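Local coordinates for protein cellulose hydrolase (Bacillus licheniformis, PDB 4YZT) that hydrolyses internal beta-1,4-glucosidic bonds of cellulose as a three-module family 5 endoglucanase, captured here with cellotetraose, at residues A[94-105]-A[147-155]. Sequence-based numbering, arbitrary orientation.
Sequences MNRVEEVTDWAL and RFKNKSERL
Arg-147 lies flat against Met-94 and turns its guanidinium edge to Asn-95. Met-94 CG sits over the centre of one guanidinium face, 3.5 Å from Arg-147 CZ. Bends at chi2 and chi3 of the arginine bring the guanidinium over Met-94 CG. Arg-147 NH1 and NH2 grip Asn-95 OD1 end-on, each at 3.2 Å, with the oxygen in the guanidinium plane. The amide plane is turned 45° from the guanidinium. Arg-147 NH1 also donates to Glu-98 OE1 at 2.7 Å, a salt bridge that runs nearly along the C-O axis of that oxygen. Glu-98 reaches out extended, with CG anti to the backbone N (chi1 -178°). Glu-98 OE2 takes Lys-151 NZ on its anti side at 2.7 Å, in a second salt bridge. Lys-151 NZ also meets the syn lone pair of Asp-102 OD1 at 2.9 Å. With an alanine at Arg-147, Asn-95 OD1 would probably lose both donors, Glu-98 would keep one cation fewer, and no guanidinium face would lie over Met-94 CG.

Beneath the charges, the Phe-148 ring meets the helix obliquely. Its CZ lies 3.7 Å from Glu-98 CA, and Met-94 SD approaches the ring obliquely in a Met-aromatic contact. Thr-101 CG2 packs on Leu-155 CD1 at 3.8 Å. Leu-105 CD2 rests against the backbone between Arg-154 and Leu-155.

The contact joins neighbouring outer elements of the TIM barrel: helix 91-105 and the loop from helix 130-147 into strand 155-158. Two cations alternate with two carboxylates beside a largely buried apolar layer, so the opposed charges probably offset one another along this seam.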
ATOM      1  N   MET A  94      11.898  12.466 -22.205  1.00 15.53           N
ATOM      2  CA  MET A  94      12.671  11.243 -22.353  1.00 14.24           C
ATOM      3  C   MET A  94      14.010  11.370 -21.626  1.00 15.19           C
ATOM      4  O   MET A  94      14.460  10.424 -20.982  1.00 14.99           O
ATOM      5  CB  MET A  94      12.906  10.895 -23.820  1.00 14.78           C
ATOM      6  CG  MET A  94      13.546   9.526 -24.001  1.00 14.60           C
ATOM      7  SD  MET A  94      12.460   8.136 -23.607  1.00 15.94           S
ATOM      8  CE  MET A  94      11.640   7.961 -25.193  1.00 16.73           C
ATOM      9  N   ASN A  95      14.633  12.541 -21.705  1.00 15.20           N
ATOM     10  CA  ASN A  95      15.877  12.755 -20.973  1.00 17.25           C
ATOM     11  C   ASN A  95      15.673  12.609 -19.471  1.00 16.87           C
ATOM     12  O   ASN A  95      16.535  12.061 -18.777  1.00 14.83           O
ATOM     13  CB  ASN A  95      16.478  14.131 -21.264  1.00 19.81           C
ATOM     14  CG  ASN A  95      17.058  14.236 -22.659  1.00 20.41           C
ATOM     15  OD1 ASN A  95      17.248  13.230 -23.344  1.00 21.91           O
ATOM     16  ND2 ASN A  95      17.349  15.461 -23.086  1.00 19.84           N
ATOM     17  N   ARG A  96      14.545  13.108 -18.971  1.00 16.21           N
ATOM     18  CA  ARG A  96      14.275  13.056 -17.541  1.00 14.73           C
ATOM     19  C   ARG A  96      14.008  11.615 -17.100  1.00 16.06           C
ATOM     20  O   ARG A  96      14.511  11.183 -16.063  1.00 16.33           O
ATOM     21  CB  ARG A  96      13.095  13.975 -17.174  1.00 14.62           C
ATOM     22  CG  ARG A  96      12.580  13.814 -15.746  1.00 13.57           C
ATOM     23  CD  ARG A  96      13.614  14.221 -14.670  1.00 14.78           C
ATOM     24  NE  ARG A  96      13.065  14.092 -13.312  1.00 16.49           N
ATOM     25  CZ  ARG A  96      13.775  14.226 -12.192  1.00 16.26           C
ATOM     26  NH1 ARG A  96      15.076  14.474 -12.245  1.00 15.02           N
ATOM     27  NH2 ARG A  96      13.191  14.084 -11.010  1.00 15.63           N
ATOM     28  N   VAL A  97      13.231  10.866 -17.884  1.00 14.18           N
ATOM     29  CA  VAL A  97      12.958   9.475 -17.536  1.00 14.41           C
ATOM     30  C   VAL A  97      14.270   8.687 -17.516  1.00 14.35           C
ATOM     31  O   VAL A  97      14.489   7.865 -16.621  1.00 15.38           O
ATOM     32  CB  VAL A  97      11.955   8.807 -18.509  1.00 13.55           C
ATOM     33  CG1 VAL A  97      11.798   7.323 -18.177  1.00 14.05           C
ATOM     34  CG2 VAL A  97      10.587   9.503 -18.445  1.00 11.69           C
ATOM     35  N   GLU A  98      15.160   8.959 -18.473  1.00 13.05           N
ATOM     36  CA  GLU A  98      16.463   8.278 -18.493  1.00 15.20           C
ATOM     37  C   GLU A  98      17.301   8.661 -17.274  1.00 14.28           C
ATOM     38  O   GLU A  98      17.944   7.807 -16.662  1.00 13.68           O
ATOM     39  CB  GLU A  98      17.256   8.583 -19.772  1.00 15.20           C
ATOM     40  CG  GLU A  98      18.580   7.822 -19.789  1.00 16.49           C
ATOM     41  CD  GLU A  98      19.414   7.993 -21.047  1.00 19.56           C
ATOM     42  OE1 GLU A  98      19.069   8.818 -21.923  1.00 18.94           O
ATOM     43  OE2 GLU A  98      20.458   7.304 -21.124  1.00 21.04           O
ATOM     44  N   GLU A  99      17.296   9.944 -16.923  1.00 13.88           N
ATOM     45  CA  GLU A  99      18.024  10.411 -15.731  1.00 14.12           C
ATOM     46  C   GLU A  99      17.582   9.660 -14.474  1.00 16.02           C
ATOM     47  O   GLU A  99      18.415   9.149 -13.717  1.00 13.51           O
ATOM     48  CB  GLU A  99      17.826  11.921 -15.541  1.00 15.88           C
ATOM     49  CG  GLU A  99      18.389  12.461 -14.227  1.00 15.68           C
ATOM     50  CD  GLU A  99      18.370  13.974 -14.166  1.00 18.54           C
ATOM     51  OE1 GLU A  99      17.271  14.567 -14.107  1.00 22.04           O
ATOM     52  OE2 GLU A  99      19.461  14.572 -14.197  1.00 18.65           O
ATOM     53  N   VAL A 100      16.269   9.578 -14.261  1.00 14.14           N
ATOM     54  CA  VAL A 100      15.748   8.910 -13.074  1.00 12.12           C
ATOM     55  C   VAL A 100      16.020   7.409 -13.157  1.00 13.04           C
ATOM     56  O   VAL A 100      16.409   6.799 -12.173  1.00 11.94           O
ATOM     57  CB  VAL A 100      14.231   9.183 -12.880  1.00 11.57           C
ATOM     58  CG1 VAL A 100      13.647   8.301 -11.793  1.00 11.61           C
ATOM     59  CG2 VAL A 100      14.001  10.647 -12.553  1.00 13.31           C
ATOM     60  N   THR A 101      15.856   6.821 -14.338  1.00 14.07           N
ATOM     61  CA  THR A 101      16.108   5.391 -14.481  1.00 13.76           C
ATOM     62  C   THR A 101      17.585   5.088 -14.197  1.00 12.86           C
ATOM     63  O   THR A 101      17.899   4.104 -13.522  1.00 11.94           O
ATOM     64  CB  THR A 101      15.722   4.866 -15.885  1.00 15.30           C
ATOM     65  OG1 THR A 101      14.333   5.114 -16.123  1.00 18.10           O
ATOM     66  CG2 THR A 101      15.938   3.367 -15.964  1.00 16.28           C
ATOM     67  N   ASP A 102      18.482   5.935 -14.694  1.00 14.23           N
ATOM     68  CA  ASP A 102      19.923   5.737 -14.481  1.00 15.31           C
ATOM     69  C   ASP A 102      20.295   5.828 -13.000  1.00 14.60           C
ATOM     70  O   ASP A 102      21.090   5.029 -12.505  1.00 15.32           O
ATOM     71  CB  ASP A 102      20.740   6.757 -15.281  1.00 15.16           C
ATOM     72  CG  ASP A 102      20.948   6.339 -16.731  1.00 18.62           C
ATOM     73  OD1 ASP A 102      20.717   5.156 -17.063  1.00 18.91           O
ATOM     74  OD2 ASP A 102      21.353   7.199 -17.541  1.00 17.70           O
ATOM     75  N   TRP A 103      19.713   6.795 -12.296  1.00 13.27           N
ATOM     76  CA  TRP A 103      19.930   6.917 -10.855  1.00 15.12           C
ATOM     77  C   TRP A 103      19.644   5.610 -10.119  1.00 13.69           C
ATOM     78  O   TRP A 103      20.417   5.192  -9.240  1.00 14.54           O
ATOM     79  CB  TRP A 103      19.065   8.049 -10.275  1.00 14.69           C
ATOM     80  CG  TRP A 103      19.605   9.421 -10.548  1.00 15.57           C
ATOM     81  CD1 TRP A 103      20.877   9.750 -10.942  1.00 16.72           C
ATOM     82  CD2 TRP A 103      18.884  10.658 -10.450  1.00 15.80           C
ATOM     83  NE1 TRP A 103      20.993  11.119 -11.082  1.00 17.84           N
ATOM     84  CE2 TRP A 103      19.778  11.695 -10.799  1.00 19.21           C
ATOM     85  CE3 TRP A 103      17.572  10.985 -10.106  1.00 16.02           C
ATOM     86  CZ2 TRP A 103      19.394  13.038 -10.808  1.00 18.58           C
ATOM     87  CZ3 TRP A 103      17.195  12.309 -10.114  1.00 17.32           C
ATOM     88  CH2 TRP A 103      18.100  13.321 -10.462  1.00 14.64           C
ATOM     89  N   ALA A 104      18.540   4.956 -10.481  1.00 12.43           N
ATOM     90  CA  ALA A 104      18.175   3.705  -9.840  1.00 12.33           C
ATOM     91  C   ALA A 104      19.167   2.619 -10.250  1.00 13.55           C
ATOM     92  O   ALA A 104      19.665   1.861  -9.411  1.00 14.04           O
ATOM     93  CB  ALA A 104      16.745   3.306 -10.212  1.00 13.34           C
ATOM     94  N   LEU A 105      19.462   2.543 -11.546  1.00 12.19           N
ATOM     95  CA  LEU A 105      20.347   1.483 -12.022  1.00 14.05           C
ATOM     96  C   LEU A 105      21.747   1.609 -11.433  1.00 14.90           C
ATOM     97  O   LEU A 105      22.412   0.604 -11.148  1.00 13.56           O
ATOM     98  CB  LEU A 105      20.437   1.492 -13.548  1.00 14.18           C
ATOM     99  CG  LEU A 105      19.208   0.981 -14.289  1.00 14.66           C
ATOM    100  CD1 LEU A 105      19.360   1.295 -15.778  1.00 14.53           C
ATOM    101  CD2 LEU A 105      19.059  -0.516 -14.072  1.00 13.21           C
ATOM    102  N   ARG A 147      15.574   3.991 -26.881  1.00 15.35           N
ATOM    103  CA  ARG A 147      16.321   4.815 -25.931  1.00 15.32           C
ATOM    104  C   ARG A 147      17.028   3.959 -24.877  1.00 14.98           C
ATOM    105  O   ARG A 147      18.172   4.216 -24.528  1.00 15.36           O
ATOM    106  CB  ARG A 147      15.395   5.828 -25.239  1.00 15.14           C
ATOM    107  CG  ARG A 147      16.085   6.694 -24.169  1.00 15.53           C
ATOM    108  CD  ARG A 147      17.292   7.474 -24.724  1.00 17.83           C
ATOM    109  NE  ARG A 147      16.888   8.708 -25.395  1.00 20.69           N
ATOM    110  CZ  ARG A 147      16.928   9.912 -24.832  1.00 20.21           C
ATOM    111  NH1 ARG A 147      17.380  10.056 -23.593  1.00 19.86           N
ATOM    112  NH2 ARG A 147      16.526  10.970 -25.509  1.00 19.81           N
ATOM    113  N   PHE A 148      16.344   2.932 -24.381  1.00 14.33           N
ATOM    114  CA  PHE A 148      16.857   2.139 -23.266  1.00 13.98           C
ATOM    115  C   PHE A 148      17.449   0.798 -23.712  1.00 17.54           C
ATOM    116  O   PHE A 148      17.733  -0.069 -22.890  1.00 17.08           O
ATOM    117  CB  PHE A 148      15.731   1.929 -22.239  1.00 13.09           C
ATOM    118  CG  PHE A 148      15.341   3.195 -21.518  1.00 16.82           C
ATOM    119  CD1 PHE A 148      15.987   3.559 -20.339  1.00 17.06           C
ATOM    120  CD2 PHE A 148      14.349   4.031 -22.025  1.00 17.08           C
ATOM    121  CE1 PHE A 148      15.638   4.739 -19.657  1.00 16.40           C
ATOM    122  CE2 PHE A 148      13.995   5.209 -21.354  1.00 17.12           C
ATOM    123  CZ  PHE A 148      14.652   5.565 -20.170  1.00 16.27           C
ATOM    124  N   LYS A 149      17.652   0.656 -25.017  1.00 14.95           N
ATOM    125  CA  LYS A 149      18.145  -0.589 -25.617  1.00 15.39           C
ATOM    126  C   LYS A 149      19.452  -1.131 -25.003  1.00 18.49           C
ATOM    127  O   LYS A 149      19.620  -2.344 -24.834  1.00 18.05           O
ATOM    128  CB  LYS A 149      18.340  -0.371 -27.119  1.00 16.43           C
ATOM    129  CG  LYS A 149      19.012  -1.536 -27.836  1.00 19.83           C
ATOM    130  CD  LYS A 149      19.091  -1.307 -29.343  1.00 21.26           C
ATOM    131  CE  LYS A 149      19.886  -2.421 -30.012  1.00 25.61           C
ATOM    132  NZ  LYS A 149      19.931  -2.292 -31.504  1.00 28.40           N
ATOM    133  N   ASN A 150      20.362  -0.224 -24.656  1.00 17.97           N
ATOM    134  CA  ASN A 150      21.714  -0.595 -24.261  1.00 17.63           C
ATOM    135  C   ASN A 150      21.955  -0.614 -22.765  1.00 18.05           C
ATOM    136  O   ASN A 150      23.094  -0.819 -22.316  1.00 18.86           O
ATOM    137  CB  ASN A 150      22.701   0.357 -24.926  1.00 18.49           C
ATOM    138  CG  ASN A 150      22.654   0.248 -26.424  1.00 22.53           C
ATOM    139  OD1 ASN A 150      22.656  -0.860 -26.972  1.00 23.08           O
ATOM    140  ND2 ASN A 150      22.567   1.386 -27.103  1.00 25.10           N
ATOM    141  N   LYS A 151      20.887  -0.393 -21.997  1.00 15.52           N
ATOM    142  CA  LYS A 151      20.954  -0.459 -20.546  1.00 16.47           C
ATOM    143  C   LYS A 151      21.183  -1.888 -20.066  1.00 19.73           C
ATOM    144  O   LYS A 151      20.823  -2.850 -20.758  1.00 18.92           O
ATOM    145  CB  LYS A 151      19.675   0.097 -19.933  1.00 14.55           C
ATOM    146  CG  LYS A 151      19.367   1.545 -20.342  1.00 13.97           C
ATOM    147  CD  LYS A 151      20.461   2.514 -19.850  1.00 14.47           C
ATOM    148  CE  LYS A 151      20.137   3.949 -20.302  1.00 16.18           C
ATOM    149  NZ  LYS A 151      21.169   4.956 -19.885  1.00 17.65           N
ATOM    150  N   SER A 152      21.756  -2.040 -18.878  1.00 20.81           N
ATOM    151  CA  SER A 152      22.062  -3.379 -18.388  1.00 21.39           C
ATOM    152  C   SER A 152      20.794  -4.218 -18.210  1.00 18.15           C
ATOM    153  O   SER A 152      19.657  -3.693 -18.205  1.00 18.11           O
ATOM    154  CB  SER A 152      22.838  -3.315 -17.075  1.00 22.42           C
ATOM    155  OG  SER A 152      22.004  -3.549 -15.948  1.00 20.07           O
ATOM    156  N   GLU A 153      21.006  -5.522 -18.058  1.00 19.13           N
ATOM    157  CA  GLU A 153      19.926  -6.500 -17.935  1.00 21.01           C
ATOM    158  C   GLU A 153      19.136  -6.352 -16.630  1.00 17.63           C
ATOM    159  O   GLU A 153      18.136  -7.050 -16.428  1.00 13.93           O
ATOM    160  CB  GLU A 153      20.501  -7.921 -18.037  1.00 26.43           C
ATOM    161  CG  GLU A 153      21.451  -8.263 -16.880  1.00 33.61           C
ATOM    162  CD  GLU A 153      22.297  -9.516 -17.121  1.00 41.87           C
ATOM    163  OE1 GLU A 153      21.732 -10.627 -17.225  1.00 44.60           O
ATOM    164  OE2 GLU A 153      23.537  -9.382 -17.204  1.00 45.37           O
ATOM    165  N   ARG A 154      19.594  -5.469 -15.739  1.00 15.38           N
ATOM    166  CA  ARG A 154      18.838  -5.190 -14.522  1.00 13.75           C
ATOM    167  C   ARG A 154      17.661  -4.259 -14.805  1.00 13.50           C
ATOM    168  O   ARG A 154      16.833  -4.017 -13.926  1.00 12.31           O
ATOM    169  CB  ARG A 154      19.736  -4.594 -13.432  1.00 14.69           C
ATOM    170  CG  ARG A 154      20.769  -5.597 -12.914  1.00 19.90           C
ATOM    171  CD  ARG A 154      21.426  -5.214 -11.598  1.00 22.26           C
ATOM    172  NE  ARG A 154      22.312  -6.307 -11.187  1.00 28.48           N
ATOM    173  CZ  ARG A 154      22.659  -6.603  -9.933  1.00 32.43           C
ATOM    174  NH1 ARG A 154      22.209  -5.887  -8.906  1.00 31.41           N
ATOM    175  NH2 ARG A 154      23.467  -7.634  -9.712  1.00 34.81           N
ATOM    176  N   LEU A 155      17.561  -3.756 -16.030  1.00 12.41           N
ATOM    177  CA  LEU A 155      16.375  -2.979 -16.391  1.00 11.35           C
ATOM    178  C   LEU A 155      15.372  -3.873 -17.119  1.00 11.64           C
ATOM    179  O   LEU A 155      15.706  -4.525 -18.115  1.00 11.96           O
ATOM    180  CB  LEU A 155      16.746  -1.759 -17.245  1.00 11.70           C
ATOM    181  CG  LEU A 155      15.573  -0.893 -17.759  1.00 14.56           C
ATOM    182  CD1 LEU A 155      14.787  -0.215 -16.627  1.00 14.06           C
ATOM    183  CD2 LEU A 155      16.079   0.134 -18.757  1.00 15.21           C
TER